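Local coordinates for GH62 arabinofuranosidase (PDB 4N4B), which probably hydrolyses terminal alpha-L-arabinofuranoside residues in the breakdown of xylan, a major hemicellulose of plant biomass, at residues W279-D291 with I300-P314. Numbering follows the deposited sequence. Where two conformers were deposited one is given.
Sequences WTKSISHGEIIRD and IDPCNIRFMYQGMDP. With CA (calcium ion), chain B.
Gln310 sets CG between its backbone N and carbonyl carbon (chi1 66°), while Ser284 turns OG away from its own N (chi1 -178°), and the two ends meet: Gln310 NE2 donates to Ser284 OG at 3.0 Å, tilted slightly from the amide plane. The same hydroxyl is also hydrogen-bonded to Glu233, and Asp49 N donates to Gln310 OE1, bridging to strand 46-55. With an alanine here instead of Gln310, Ser284 OG would probably keep Glu233 but lose its amide donor, and Asp49 N its acceptor. Tyr309 CB lies 3.5 Å from Ser284 O, and the phenol reaches Trp279, whose six-membered ring is near parallel to it (29°) but slid apart, centroids 5.9 Å, with little overlap; Tyr309 OH bonds to Ser30. Strand 286-288, outermost in a mixed sheet of this five-bladed beta-propeller, runs antiparallel to 306-311, with a beta bulge between Ser284 and Glu287. There Gly286 lies against the Phe307 ring, its C 3.5 Å from Phe307 CZ, while Glu287 N stands over one face. Within the bulge, His285 NE2 binds the calcium ion at 2.2 Å, five waters completing its shell. Ile288 CD1 packs on Ile300 CD1 at 3.7 Å. Farther along, Ile289 CB lies over the Arg306 guanidinium; at its edge, in plane, Asn304 O accepts from Arg306 NH1 at 2.8 Å, and Asp291 OD2 forms a longer salt bridge to the same nitrogen, 3.5 Å.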
# COMPACT_ATOMS: atom_id res chain seq x y z
N TRP A 279 9.33 14.54 -12.58
CA TRP A 279 8.89 13.46 -13.44
C TRP A 279 7.40 13.03 -13.29
O TRP A 279 6.88 12.39 -14.13
CB TRP A 279 9.83 12.27 -13.34
CG TRP A 279 9.84 11.53 -12.02
CD1 TRP A 279 10.62 11.81 -10.95
CD2 TRP A 279 9.05 10.41 -11.65
NE1 TRP A 279 10.36 10.92 -9.94
CE2 TRP A 279 9.42 10.03 -10.36
CE3 TRP A 279 8.09 9.65 -12.30
CZ2 TRP A 279 8.85 8.96 -9.72
CZ3 TRP A 279 7.53 8.60 -11.65
CH2 TRP A 279 7.90 8.26 -10.41
N THR A 280 6.81 13.45 -12.19
CA THR A 280 5.42 13.16 -11.89
C THR A 280 4.80 14.35 -11.13
O THR A 280 5.47 15.00 -10.43
CB THR A 280 5.31 11.82 -11.09
OG1 THR A 280 3.95 11.51 -10.90
CG2 THR A 280 6.00 11.89 -9.73
N LYS A 281 3.50 14.54 -11.30
CA LYS A 281 2.69 15.42 -10.47
C LYS A 281 1.85 14.57 -9.51
O LYS A 281 1.70 15.02 -8.37
CB LYS A 281 1.77 16.34 -11.28
CG LYS A 281 2.58 17.41 -11.91
CD LYS A 281 1.66 18.42 -12.67
CE LYS A 281 2.51 19.41 -13.46
NZ LYS A 281 1.89 19.74 -14.78
N SER A 282 1.40 13.43 -9.93
CA SER A 282 0.68 12.48 -9.00
C SER A 282 1.71 11.93 -8.02
O SER A 282 2.78 11.45 -8.39
CB SER A 282 0.05 11.40 -9.79
OG SER A 282 -1.21 11.84 -10.32
N ILE A 283 1.29 11.82 -6.75
CA ILE A 283 1.97 10.99 -5.71
C ILE A 283 0.97 9.96 -5.32
O ILE A 283 -0.08 10.26 -4.76
CB ILE A 283 2.40 11.87 -4.51
CG1 ILE A 283 3.14 13.15 -4.89
CG2 ILE A 283 3.17 10.98 -3.56
CD1 ILE A 283 4.47 12.92 -5.54
N SER A 284 1.17 8.76 -5.77
CA SER A 284 0.13 7.73 -5.73
C SER A 284 0.63 6.46 -5.02
O SER A 284 1.76 6.35 -4.68
CB SER A 284 -0.35 7.49 -7.19
OG SER A 284 -1.38 6.57 -7.33
N HIS A 285 -0.28 5.50 -4.89
CA HIS A 285 -0.20 4.27 -4.12
C HIS A 285 1.23 3.86 -3.76
O HIS A 285 1.97 3.46 -4.56
CB HIS A 285 -0.88 3.12 -4.91
CG HIS A 285 -1.28 1.94 -4.07
ND1 HIS A 285 -2.40 1.19 -4.31
CD2 HIS A 285 -0.65 1.33 -3.05
CE1 HIS A 285 -2.47 0.22 -3.42
NE2 HIS A 285 -1.43 0.30 -2.63
N GLY A 286 1.51 3.89 -2.47
CA GLY A 286 2.81 3.53 -1.95
C GLY A 286 2.77 2.98 -0.53
O GLY A 286 1.77 2.65 -0.03
N GLU A 287 3.94 2.95 0.08
CA GLU A 287 4.10 2.41 1.45
C GLU A 287 5.33 3.01 2.09
O GLU A 287 6.32 3.23 1.43
CB GLU A 287 4.20 0.90 1.48
CG GLU A 287 2.96 0.13 1.98
CD GLU A 287 3.17 -1.36 2.23
OE1 GLU A 287 4.28 -1.68 2.79
OE2 GLU A 287 2.32 -2.16 1.82
N ILE A 288 5.25 3.22 3.43
CA ILE A 288 6.42 3.60 4.22
C ILE A 288 7.39 2.42 4.36
O ILE A 288 6.95 1.28 4.64
CB ILE A 288 5.95 4.15 5.57
CG1 ILE A 288 5.12 5.42 5.43
CG2 ILE A 288 7.17 4.35 6.54
CD1 ILE A 288 4.60 6.06 6.73
N ILE A 289 8.66 2.69 4.23
CA ILE A 289 9.61 1.63 4.42
C ILE A 289 9.62 1.20 5.89
O ILE A 289 9.91 1.94 6.74
CB ILE A 289 11.02 2.06 3.99
CG1 ILE A 289 11.06 2.46 2.51
CG2 ILE A 289 11.95 0.89 4.19
CD1 ILE A 289 12.45 2.82 2.03
N ARG A 290 9.25 -0.02 6.14
CA ARG A 290 9.27 -0.55 7.48
C ARG A 290 10.58 -1.29 7.71
O ARG A 290 10.96 -2.16 7.05
CB ARG A 290 8.07 -1.50 7.71
CG ARG A 290 6.76 -0.76 7.94
CD ARG A 290 5.58 -1.72 7.81
NE ARG A 290 5.28 -2.19 6.46
CZ ARG A 290 5.13 -3.44 6.10
NH1 ARG A 290 5.30 -4.43 6.94
NH2 ARG A 290 4.85 -3.73 4.86
N ASP A 291 11.24 -0.84 8.74
CA ASP A 291 12.45 -1.48 9.20
C ASP A 291 12.22 -2.01 10.63
O ASP A 291 11.12 -2.15 11.06
CB ASP A 291 13.64 -0.59 9.01
CG ASP A 291 13.50 0.76 9.72
OD1 ASP A 291 12.74 0.86 10.66
OD2 ASP A 291 14.09 1.74 9.24
N ILE A 300 6.01 1.85 12.34
CA ILE A 300 6.95 2.75 11.59
C ILE A 300 7.81 3.55 12.55
O ILE A 300 7.47 3.70 13.76
CB ILE A 300 6.22 3.64 10.61
CG1 ILE A 300 5.27 4.60 11.35
CG2 ILE A 300 5.55 2.72 9.57
CD1 ILE A 300 4.74 5.70 10.46
N ASP A 301 8.90 4.11 12.02
CA ASP A 301 9.73 5.06 12.76
C ASP A 301 9.47 6.47 12.23
O ASP A 301 9.93 6.84 11.15
CB ASP A 301 11.21 4.70 12.61
CG ASP A 301 12.12 5.74 13.24
OD1 ASP A 301 11.60 6.66 13.90
OD2 ASP A 301 13.35 5.63 13.08
N PRO A 302 8.72 7.26 13.01
CA PRO A 302 8.31 8.56 12.60
C PRO A 302 9.51 9.49 12.47
O PRO A 302 9.38 10.54 11.81
CB PRO A 302 7.35 9.05 13.72
CG PRO A 302 7.77 8.27 14.90
CD PRO A 302 8.27 6.95 14.41
N CYS A 303 10.68 9.12 12.94
CA CYS A 303 11.88 10.01 12.81
C CYS A 303 12.63 9.85 11.50
O CYS A 303 13.51 10.65 11.19
CB CYS A 303 12.81 9.78 14.01
SG CYS A 303 11.91 9.83 15.64
N ASN A 304 12.26 8.80 10.73
CA ASN A 304 12.98 8.47 9.54
C ASN A 304 12.05 7.87 8.47
O ASN A 304 12.32 6.76 8.00
CB ASN A 304 14.10 7.47 9.89
CG ASN A 304 15.14 8.08 10.80
OD1 ASN A 304 16.00 8.84 10.35
ND2 ASN A 304 15.08 7.70 12.07
N ILE A 305 11.00 8.60 8.16
CA ILE A 305 10.01 8.13 7.16
C ILE A 305 10.54 8.26 5.71
O ILE A 305 10.93 9.34 5.33
CB ILE A 305 8.69 8.83 7.34
CG1 ILE A 305 8.04 8.46 8.65
CG2 ILE A 305 7.75 8.45 6.16
CD1 ILE A 305 6.93 9.30 9.04
N ARG A 306 10.53 7.15 4.98
CA ARG A 306 10.70 7.17 3.55
C ARG A 306 9.53 6.34 3.01
O ARG A 306 9.07 5.35 3.62
CB ARG A 306 12.01 6.48 3.20
CG ARG A 306 13.31 7.16 3.74
CD ARG A 306 13.69 6.63 5.06
NE ARG A 306 14.26 5.29 4.91
CZ ARG A 306 14.28 4.33 5.82
NH1 ARG A 306 13.72 4.49 7.09
NH2 ARG A 306 14.86 3.21 5.52
N PHE A 307 9.03 6.77 1.87
CA PHE A 307 7.75 6.28 1.32
C PHE A 307 8.02 5.91 -0.15
O PHE A 307 8.40 6.80 -0.97
CB PHE A 307 6.68 7.32 1.46
CG PHE A 307 5.29 6.95 1.00
CD1 PHE A 307 4.43 6.22 1.82
CD2 PHE A 307 4.78 7.43 -0.19
CE1 PHE A 307 3.13 5.95 1.46
CE2 PHE A 307 3.49 7.15 -0.57
CZ PHE A 307 2.63 6.37 0.21
N MET A 308 7.98 4.62 -0.52
CA MET A 308 8.07 4.22 -1.90
C MET A 308 6.72 4.49 -2.51
O MET A 308 5.72 4.05 -1.96
CB MET A 308 8.45 2.76 -1.99
CG MET A 308 9.00 2.42 -3.37
SD MET A 308 9.36 0.67 -3.54
CE MET A 308 10.46 0.64 -4.91
N TYR A 309 6.69 5.15 -3.66
CA TYR A 309 5.42 5.55 -4.30
C TYR A 309 5.47 5.35 -5.76
O TYR A 309 6.51 5.16 -6.38
CB TYR A 309 5.08 6.98 -3.91
CG TYR A 309 5.90 8.00 -4.72
CD1 TYR A 309 7.23 8.29 -4.43
CD2 TYR A 309 5.34 8.67 -5.80
CE1 TYR A 309 7.96 9.21 -5.15
CE2 TYR A 309 6.04 9.62 -6.50
CZ TYR A 309 7.35 9.86 -6.16
OH TYR A 309 8.04 10.86 -6.91
N GLN A 310 4.30 5.44 -6.38
CA GLN A 310 4.18 5.40 -7.84
C GLN A 310 3.82 6.79 -8.38
O GLN A 310 3.00 7.52 -7.81
CB GLN A 310 3.15 4.36 -8.28
CG GLN A 310 1.74 4.65 -7.89
CD GLN A 310 0.78 3.59 -8.36
OE1 GLN A 310 1.10 2.43 -8.53
NE2 GLN A 310 -0.49 4.00 -8.55
N GLY A 311 4.44 7.03 -9.50
CA GLY A 311 4.21 8.23 -10.23
C GLY A 311 4.20 7.97 -11.75
O GLY A 311 4.49 6.95 -12.16
N MET A 312 3.91 9.01 -12.50
CA MET A 312 3.91 8.91 -13.95
C MET A 312 4.05 10.30 -14.58
O MET A 312 3.70 11.30 -14.04
CB MET A 312 2.63 8.24 -14.48
CG MET A 312 1.39 8.96 -14.10
SD MET A 312 -0.09 8.31 -14.89
CE MET A 312 -0.17 9.47 -16.27
N ASP A 313 4.54 10.25 -15.80
CA ASP A 313 4.63 11.47 -16.63
C ASP A 313 3.28 12.16 -16.66
O ASP A 313 2.37 11.60 -17.07
CB ASP A 313 5.07 11.09 -18.03
CG ASP A 313 5.26 12.31 -18.98
OD1 ASP A 313 4.75 13.35 -18.76
OD2 ASP A 313 5.91 12.09 -19.97
N PRO A 314 3.18 13.40 -16.21
CA PRO A 314 1.83 13.99 -16.09
C PRO A 314 1.25 14.37 -17.42
O PRO A 314 0.11 14.64 -17.52
CB PRO A 314 2.04 15.20 -15.23
CG PRO A 314 3.37 15.66 -15.54
CD PRO A 314 4.15 14.41 -15.53
CA CA B . -0.90 -0.92 -0.86
O HOH W 1 1.65 12.67 -12.74
O HOH W 2 1.09 0.00 -0.88
O HOH W 3 -0.17 -2.18 0.70
O HOH W 4 10.57 4.67 6.59
O HOH W 5 10.17 2.40 9.79
O HOH W 6 14.59 3.92 11.12
O HOH W 7 -1.41 0.71 0.35
O HOH W 8 -0.10 -2.42 -2.27
O HOH W 9 -2.72 -1.71 -0.88